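Local coordinates for cellulose binding domain-containing protein (Clostridium clariflavum, PDB 4B96), which probably binds cellulose through this calcium-containing family 3b carbohydrate-binding module, the C-terminal part of a membrane-bound protein of a biomass-sensing system, at residues N32-L37 / S94-D99; I53-Y58 / G105-D110. All blocks are in the same frame, centred on the assembly; numbering follows the deposited sequence.

Interaction 1 of 2, residues N32-L37 / S94-D99; sequences NSYIDL and SIPPGD
Y34 lays its phenol ring across the consecutive prolines P96 and P97, and this CH-pi contact is the main side-chain feature of the pairing. CD of P97 stands 3.8 Å from the centroid of the Y34 ring and 14° off the ring normal, so the proline methylene sits over the ring face, though offset toward the rim. P96 CA meets the same face, while P96 CG reaches CE2 of Y34 at 3.6 Å. The ring is brought there by a first torsion that sets CG anti to the carbonyl carbon of Y34 (chi1 -76°). OG of S94 approaches obliquely, 3.5 Å from Y34 CD2. Farther out, the pyrrolidine of P97 rests against the backbone of N32, with CG 3.7 Å from the O of N32.

The backbones pair antiparallel through one hydrogen-bonded couple, I35 with I95. I95 N donates to I35 O at 2.8 Å, in the carbonyl plane and on a lone pair; the return bond from I35 N arrives tilted 20° from the carbonyl plane of I95. These two side chains share the face turned into the domain. Both place CG1 anti to the carbonyl carbon, and in I95 this carries CD1 to within 3.9 Å of L37 CD2, closing a small apolar cluster. Beyond the bridge, P96 to D99 form a type II turn with G98 at positive phi, closed by D99 N on P96 O.

The small antiparallel sheet of 35-36 and 94-95 lies at one end of the CBM3 beta-sandwich. Its apolar side packs on I27 and N29 of strand 20-29, on A101 of strand 100-109 and on the loop residues I4 and L62, and N29 ND2 bonds the carbonyl oxygens of S33 and I95.

Interaction 2 of 2, residues I53-Y58 / G105-D110; sequences INFAVY and GAITRD
I53 and I107 make the tight apolar side of this antiparallel strand pair: CG2 of I53 lies 3.6 Å from CB of I107, and the CG2 branch of I107 approaches the edge of the F55 ring at CD1 (4.1 Å). I107 holds CG1 between its backbone N and carbonyl carbon (chi1 54°), which turns CG2 beside the N and toward F55. N54 with T108 and A56 with A106 are the hydrogen-bonded pairs. Of their four bonds, N54 N to T108 O is the shortest at 2.8 Å, nearly straight onto the carbonyl. G105 fits closely against V57, their CA atoms 4.2 Å apart.

On the face bearing N54, A56, A106 and T108, the end around N54 and D110 is looser and hydrated. ND2 of N54 donates to D110 OD1 at 2.8 Å (N-H...O 170°); it uses the anti lone pair of OD1, and the amide and carboxylate planes stand 88° apart. One water links N54 ND2, T108 OG1 and R109 O, and a second bridges N54 OD1 to D110 OD1. At the other end, Y58 meets A106 obliquely, its OH 3.5 Å from A106 CB.

R109 forms a salt bridge with D48 through NH2, and its NH1 bonds T113 OG1. Strand 53-60 is one of the two outermost strands of its five-strand sheet within the chain; strand 100-109 lies between it and strand 20-29, whose W23 ring meets that of F55, planes nearly parallel. The apolar face meets the second sheet of the beta-sandwich, F55 on L86 and V88 and I53 on V73.

Strand 94-95 of interaction 1 is followed directly in the chain by strand 100-109, whose far end forms half of interaction 2, so the P96-D99 turn leads from one contact into the other. Their centres are 27 Å apart and their nearest atoms about 11 Å, without touching. The segments alternate along the sequence, 32-37, 53-58, 94-99 and 105-110. Strand 20-29 borders both contacts. Interaction 1 lies away from the calcium, whereas in interaction 2 the side chain of R109 is about 7 Å from the ion and I107 about 7 Å from the side chain of its ligand D120, placing this strand end beside the metal site of K47, N116, D119 and D120.

Interaction 1 of 2, residues N32-L37 / S94-D99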
ATOM      1  N   ASN A  32      -0.953 -19.466   3.710  1.00 33.91           N
ATOM      2  CA  ASN A  32      -1.128 -20.841   4.162  1.00 37.87           C
ATOM      3  C   ASN A  32      -0.538 -21.161   5.523  1.00 44.18           C
ATOM      4  O   ASN A  32      -0.522 -22.330   5.918  1.00 49.89           O
ATOM      5  CB  ASN A  32      -0.572 -21.815   3.146  1.00 41.91           C
ATOM      6  CG  ASN A  32      -1.121 -21.555   1.767  1.00 46.89           C
ATOM      7  OD1 ASN A  32      -2.340 -21.376   1.589  1.00 40.79           O
ATOM      8  ND2 ASN A  32      -0.229 -21.453   0.787  1.00 50.61           N
ATOM      9  N   SER A  33      -0.063 -20.154   6.257  1.00 41.18           N
ATOM     10  CA  SER A  33       0.437 -20.464   7.613  1.00 42.79           C
ATOM     11  C   SER A  33      -0.189 -19.510   8.615  1.00 37.26           C
ATOM     12  O   SER A  33      -0.810 -18.547   8.200  1.00 30.44           O
ATOM     13  CB  SER A  33       1.945 -20.365   7.666  1.00 45.52           C
ATOM     14  OG  SER A  33       2.297 -19.048   7.345  1.00 48.97           O
ATOM     15  N   TYR A  34      -0.068 -19.813   9.913  1.00 35.69           N
ATOM     16  CA  TYR A  34      -0.635 -18.953  10.931  1.00 35.39           C
ATOM     17  C   TYR A  34       0.152 -17.621  10.949  1.00 36.45           C
ATOM     18  O   TYR A  34       1.352 -17.566  10.633  1.00 37.52           O
ATOM     19  CB  TYR A  34      -0.679 -19.677  12.306  1.00 36.58           C
ATOM     20  CG  TYR A  34      -1.789 -20.736  12.471  1.00 36.78           C
ATOM     21  CD1 TYR A  34      -1.701 -21.985  11.848  1.00 36.51           C
ATOM     22  CD2 TYR A  34      -2.920 -20.476  13.283  1.00 38.53           C
ATOM     23  CE1 TYR A  34      -2.709 -22.967  12.014  1.00 39.03           C
ATOM     24  CE2 TYR A  34      -3.931 -21.452  13.456  1.00 37.48           C
ATOM     25  CZ  TYR A  34      -3.833 -22.658  12.808  1.00 38.97           C
ATOM     26  OH  TYR A  34      -4.846 -23.585  12.999  1.00 42.37           O
ATOM     27  N   ILE A  35      -0.552 -16.535  11.238  1.00 31.25           N
ATOM     28  CA  ILE A  35       0.111 -15.245  11.447  1.00 28.83           C
ATOM     29  C   ILE A  35       0.218 -14.929  12.936  1.00 27.02           C
ATOM     30  O   ILE A  35      -0.796 -14.866  13.640  1.00 26.64           O
ATOM     31  CB  ILE A  35      -0.644 -14.116  10.752  1.00 26.61           C
ATOM     32  CG1 ILE A  35      -0.452 -14.276   9.243  1.00 24.55           C
ATOM     33  CG2 ILE A  35      -0.080 -12.713  11.201  1.00 24.00           C
ATOM     34  CD1 ILE A  35      -1.333 -13.336   8.427  1.00 26.97           C
ATOM     35  N   ASP A  36       1.455 -14.749  13.404  1.00 29.45           N
ATOM     36  CA  ASP A  36       1.680 -14.441  14.818  1.00 30.64           C
ATOM     37  C   ASP A  36       1.473 -12.950  15.093  1.00 27.01           C
ATOM     38  O   ASP A  36       2.324 -12.125  14.724  1.00 25.78           O
ATOM     39  CB  ASP A  36       3.107 -14.832  15.175  1.00 31.11           C
ATOM     40  CG  ASP A  36       3.385 -14.728  16.671  1.00 38.60           C
ATOM     41  OD1 ASP A  36       2.509 -14.231  17.431  1.00 37.06           O
ATOM     42  OD2 ASP A  36       4.496 -15.139  17.075  1.00 46.85           O
ATOM     43  N   LEU A  37       0.348 -12.587  15.719  1.00 23.48           N
ATOM     44  CA  LEU A  37       0.046 -11.177  15.956  1.00 24.15           C
ATOM     45  C   LEU A  37       1.014 -10.506  16.956  1.00 24.29           C
ATOM     46  O   LEU A  37       1.029  -9.286  17.099  1.00 25.55           O
ATOM     47  CB  LEU A  37      -1.402 -11.021  16.442  1.00 26.18           C
ATOM     48  CG  LEU A  37      -2.428 -11.282  15.337  1.00 28.25           C
ATOM     49  CD1 LEU A  37      -3.804 -11.064  15.887  1.00 31.15           C
ATOM     50  CD2 LEU A  37      -2.185 -10.312  14.205  1.00 27.55           C
ATOM     51  N   SER A  94      -3.169 -15.523  17.163  1.00 33.76           N
ATOM     52  CA  SER A  94      -2.567 -16.197  16.033  1.00 29.88           C
ATOM     53  C   SER A  94      -3.662 -16.343  14.973  1.00 30.98           C
ATOM     54  O   SER A  94      -4.697 -16.953  15.247  1.00 31.07           O
ATOM     55  CB  SER A  94      -2.064 -17.563  16.515  1.00 37.36           C
ATOM     56  OG  SER A  94      -1.425 -18.251  15.460  1.00 39.96           O
ATOM     57  N   ILE A  95      -3.495 -15.758  13.778  1.00 27.05           N
ATOM     58  CA  ILE A  95      -4.584 -15.860  12.812  1.00 23.67           C
ATOM     59  C   ILE A  95      -4.430 -17.096  11.957  1.00 27.44           C
ATOM     60  O   ILE A  95      -3.446 -17.221  11.265  1.00 27.03           O
ATOM     61  CB  ILE A  95      -4.663 -14.663  11.842  1.00 21.62           C
ATOM     62  CG1 ILE A  95      -4.483 -13.334  12.589  1.00 22.70           C
ATOM     63  CG2 ILE A  95      -6.012 -14.691  11.063  1.00 20.14           C
ATOM     64  CD1 ILE A  95      -4.617 -12.070  11.644  1.00 18.86           C
ATOM     65  N   PRO A  96      -5.433 -17.998  11.982  1.00 27.86           N
ATOM     66  CA  PRO A  96      -5.367 -19.184  11.130  1.00 33.66           C
ATOM     67  C   PRO A  96      -5.445 -18.795   9.644  1.00 29.83           C
ATOM     68  O   PRO A  96      -6.151 -17.858   9.276  1.00 25.63           O
ATOM     69  CB  PRO A  96      -6.623 -19.975  11.522  1.00 34.71           C
ATOM     70  CG  PRO A  96      -6.935 -19.518  12.943  1.00 32.72           C
ATOM     71  CD  PRO A  96      -6.574 -18.025  12.913  1.00 27.14           C
ATOM     72  N   PRO A  97      -4.730 -19.535   8.805  1.00 31.72           N
ATOM     73  CA  PRO A  97      -4.856 -19.379   7.351  1.00 33.18           C
ATOM     74  C   PRO A  97      -6.333 -19.446   6.905  1.00 32.90           C
ATOM     75  O   PRO A  97      -7.048 -20.387   7.306  1.00 31.44           O
ATOM     76  CB  PRO A  97      -4.100 -20.581   6.783  1.00 32.35           C
ATOM     77  CG  PRO A  97      -3.488 -21.291   7.888  1.00 33.90           C
ATOM     78  CD  PRO A  97      -3.881 -20.670   9.202  1.00 30.62           C
ATOM     79  N   GLY A  98      -6.761 -18.478   6.090  1.00 30.94           N
ATOM     80  CA  GLY A  98      -8.122 -18.476   5.600  1.00 33.20           C
ATOM     81  C   GLY A  98      -9.045 -17.825   6.637  1.00 32.82           C
ATOM     82  O   GLY A  98     -10.243 -17.730   6.445  1.00 35.62           O
ATOM     83  N   ASP A  99      -8.507 -17.409   7.776  1.00 24.83           N
ATOM     84  CA  ASP A  99      -9.370 -16.755   8.751  1.00 26.23           C
ATOM     85  C   ASP A  99      -8.983 -15.287   8.898  1.00 26.02           C
ATOM     86  O   ASP A  99      -8.145 -14.769   8.136  1.00 26.06           O
ATOM     87  CB  ASP A  99      -9.253 -17.449  10.092  1.00 34.63           C
ATOM     88  CG  ASP A  99     -10.556 -17.387  10.906  1.00 53.25           C
ATOM     89  OD1 ASP A  99     -11.424 -16.434  10.743  1.00 50.72           O
ATOM     90  OD2 ASP A  99     -10.712 -18.345  11.718  1.00 66.53           O
TER

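Interaction 2 of 2, residues I53-Y58 / G105-D110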
ATOM      1  N   ILE A  53      -4.942  10.906  25.109  1.00 20.84           N
ATOM      2  CA  ILE A  53      -5.914  10.115  24.371  1.00 22.36           C
ATOM      3  C   ILE A  53      -6.123   8.746  25.078  1.00 24.74           C
ATOM      4  O   ILE A  53      -5.176   8.092  25.496  1.00 23.88           O
ATOM      5  CB  ILE A  53      -5.372   9.860  22.980  1.00 21.71           C
ATOM      6  CG1 ILE A  53      -5.152  11.187  22.246  1.00 22.80           C
ATOM      7  CG2 ILE A  53      -6.338   8.939  22.162  1.00 19.75           C
ATOM      8  CD1 ILE A  53      -6.429  12.008  22.081  1.00 24.15           C
ATOM      9  N   ASN A  54      -7.368   8.335  25.261  1.00 20.59           N
ATOM     10  CA  ASN A  54      -7.669   7.072  25.895  1.00 20.24           C
ATOM     11  C   ASN A  54      -8.030   6.026  24.813  1.00 23.43           C
ATOM     12  O   ASN A  54      -8.538   6.370  23.748  1.00 24.26           O
ATOM     13  CB  ASN A  54      -8.793   7.263  26.909  1.00 20.22           C
ATOM     14  CG  ASN A  54      -8.350   8.121  28.092  1.00 28.20           C
ATOM     15  OD1 ASN A  54      -7.168   8.133  28.442  1.00 34.07           O
ATOM     16  ND2 ASN A  54      -9.267   8.857  28.676  1.00 25.43           N
ATOM     17  N   PHE A  55      -7.745   4.767  25.086  1.00 21.94           N
ATOM     18  CA  PHE A  55      -7.847   3.721  24.070  1.00 21.02           C
ATOM     19  C   PHE A  55      -8.795   2.667  24.645  1.00 23.06           C
ATOM     20  O   PHE A  55      -8.660   2.286  25.816  1.00 20.82           O
ATOM     21  CB  PHE A  55      -6.447   3.124  23.903  1.00 20.87           C
ATOM     22  CG  PHE A  55      -6.403   1.889  23.051  1.00 21.93           C
ATOM     23  CD1 PHE A  55      -6.525   2.008  21.694  1.00 20.38           C
ATOM     24  CD2 PHE A  55      -6.157   0.635  23.627  1.00 23.03           C
ATOM     25  CE1 PHE A  55      -6.463   0.887  20.866  1.00 19.63           C
ATOM     26  CE2 PHE A  55      -6.061  -0.504  22.826  1.00 18.82           C
ATOM     27  CZ  PHE A  55      -6.208  -0.360  21.418  1.00 18.43           C
ATOM     28  N   ALA A  56      -9.782   2.242  23.880  1.00 21.42           N
ATOM     29  CA  ALA A  56     -10.749   1.239  24.397  1.00 24.63           C
ATOM     30  C   ALA A  56     -10.876   0.158  23.333  1.00 24.60           C
ATOM     31  O   ALA A  56     -10.882   0.485  22.164  1.00 22.94           O
ATOM     32  CB  ALA A  56     -12.083   1.875  24.668  1.00 27.30           C
ATOM     33  N   VAL A  57     -10.880  -1.114  23.752  1.00 20.46           N
ATOM     34  CA  VAL A  57     -11.038  -2.239  22.839  1.00 21.89           C
ATOM     35  C   VAL A  57     -12.418  -2.819  23.099  1.00 19.77           C
ATOM     36  O   VAL A  57     -12.747  -3.200  24.240  1.00 21.64           O
ATOM     37  CB  VAL A  57      -9.948  -3.332  23.072  1.00 26.66           C
ATOM     38  CG1 VAL A  57     -10.171  -4.500  22.118  1.00 22.53           C
ATOM     39  CG2 VAL A  57      -8.553  -2.708  22.835  1.00 19.54           C
ATOM     40  N   TYR A  58     -13.269  -2.833  22.071  1.00 19.13           N
ATOM     41  CA  TYR A  58     -14.634  -3.344  22.284  1.00 16.69           C
ATOM     42  C   TYR A  58     -14.791  -4.835  21.888  1.00 19.04           C
ATOM     43  O   TYR A  58     -15.731  -5.476  22.308  1.00 24.46           O
ATOM     44  CB  TYR A  58     -15.628  -2.533  21.435  1.00 18.58           C
ATOM     45  CG  TYR A  58     -15.676  -1.082  21.807  1.00 20.30           C
ATOM     46  CD1 TYR A  58     -15.540  -0.694  23.143  1.00 24.01           C
ATOM     47  CD2 TYR A  58     -15.909  -0.090  20.827  1.00 23.81           C
ATOM     48  CE1 TYR A  58     -15.615   0.665  23.511  1.00 25.18           C
ATOM     49  CE2 TYR A  58     -16.020   1.247  21.166  1.00 25.10           C
ATOM     50  CZ  TYR A  58     -15.848   1.626  22.491  1.00 26.19           C
ATOM     51  OH  TYR A  58     -15.899   2.958  22.827  1.00 27.73           O
ATOM     52  N   GLY A 105     -12.614  -0.998  18.295  1.00 19.74           N
ATOM     53  CA  GLY A 105     -12.457  -0.160  19.478  1.00 18.57           C
ATOM     54  C   GLY A 105     -12.406   1.291  19.086  1.00 19.94           C
ATOM     55  O   GLY A 105     -12.654   1.644  17.933  1.00 19.50           O
ATOM     56  N   ALA A 106     -12.082   2.130  20.065  1.00 20.23           N
ATOM     57  CA  ALA A 106     -12.152   3.557  19.889  1.00 19.25           C
ATOM     58  C   ALA A 106     -10.938   4.230  20.528  1.00 22.83           C
ATOM     59  O   ALA A 106     -10.269   3.655  21.425  1.00 20.51           O
ATOM     60  CB  ALA A 106     -13.468   4.084  20.558  1.00 15.60           C
ATOM     61  N   ILE A 107     -10.669   5.468  20.108  1.00 22.24           N
ATOM     62  CA  ILE A 107      -9.924   6.384  20.978  1.00 17.72           C
ATOM     63  C   ILE A 107     -10.780   7.644  21.266  1.00 20.40           C
ATOM     64  O   ILE A 107     -11.613   8.032  20.436  1.00 18.70           O
ATOM     65  CB  ILE A 107      -8.591   6.846  20.318  1.00 23.33           C
ATOM     66  CG1 ILE A 107      -8.845   7.434  18.923  1.00 20.43           C
ATOM     67  CG2 ILE A 107      -7.583   5.697  20.317  1.00 20.97           C
ATOM     68  CD1 ILE A 107      -7.581   8.063  18.264  1.00 24.81           C
ATOM     69  N   THR A 108     -10.574   8.255  22.426  1.00 17.97           N
ATOM     70  CA  THR A 108     -11.361   9.412  22.854  1.00 20.35           C
ATOM     71  C   THR A 108     -10.352  10.340  23.514  1.00 21.43           C
ATOM     72  O   THR A 108      -9.304   9.881  23.966  1.00 22.47           O
ATOM     73  CB  THR A 108     -12.428   8.960  23.914  1.00 27.43           C
ATOM     74  OG1 THR A 108     -11.771   8.189  24.952  1.00 26.31           O
ATOM     75  CG2 THR A 108     -13.494   8.056  23.253  1.00 24.30           C
ATOM     76  N   ARG A 109     -10.653  11.627  23.571  1.00 21.17           N
ATOM     77  CA  ARG A 109      -9.866  12.544  24.378  1.00 22.96           C
ATOM     78  C   ARG A 109     -10.282  12.322  25.824  1.00 26.35           C
ATOM     79  O   ARG A 109     -11.488  12.161  26.134  1.00 26.46           O
ATOM     80  CB  ARG A 109     -10.162  14.007  24.013  1.00 25.25           C
ATOM     81  CG  ARG A 109      -9.766  14.348  22.580  1.00 20.74           C
ATOM     82  CD  ARG A 109     -10.122  15.810  22.385  1.00 22.02           C
ATOM     83  NE  ARG A 109      -9.539  16.322  21.152  1.00 23.62           N
ATOM     84  CZ  ARG A 109      -9.578  17.620  20.826  1.00 27.91           C
ATOM     85  NH1 ARG A 109     -10.215  18.490  21.625  1.00 26.41           N
ATOM     86  NH2 ARG A 109      -8.985  18.056  19.694  1.00 19.85           N
ATOM     87  N   ASP A 110      -9.307  12.360  26.721  1.00 25.42           N
ATOM     88  CA  ASP A 110      -9.590  12.167  28.133  1.00 24.86           C
ATOM     89  C   ASP A 110     -10.570  13.205  28.659  1.00 27.81           C
ATOM     90  O   ASP A 110     -11.286  12.942  29.636  1.00 25.04           O
ATOM     91  CB  ASP A 110      -8.307  12.274  28.943  1.00 25.35           C
ATOM     92  CG  ASP A 110      -8.512  11.893  30.398  1.00 31.06           C
ATOM     93  OD1 ASP A 110      -8.802  10.715  30.709  1.00 35.99           O
ATOM     94  OD2 ASP A 110      -8.384  12.777  31.236  1.00 34.67           O
TER
HETATM   95  O   HOH W   1     -12.015   9.284  27.486  1.00 43.03           O
HETATM   96  O   HOH W   2      -6.430   9.299  31.235  1.00 47.37           O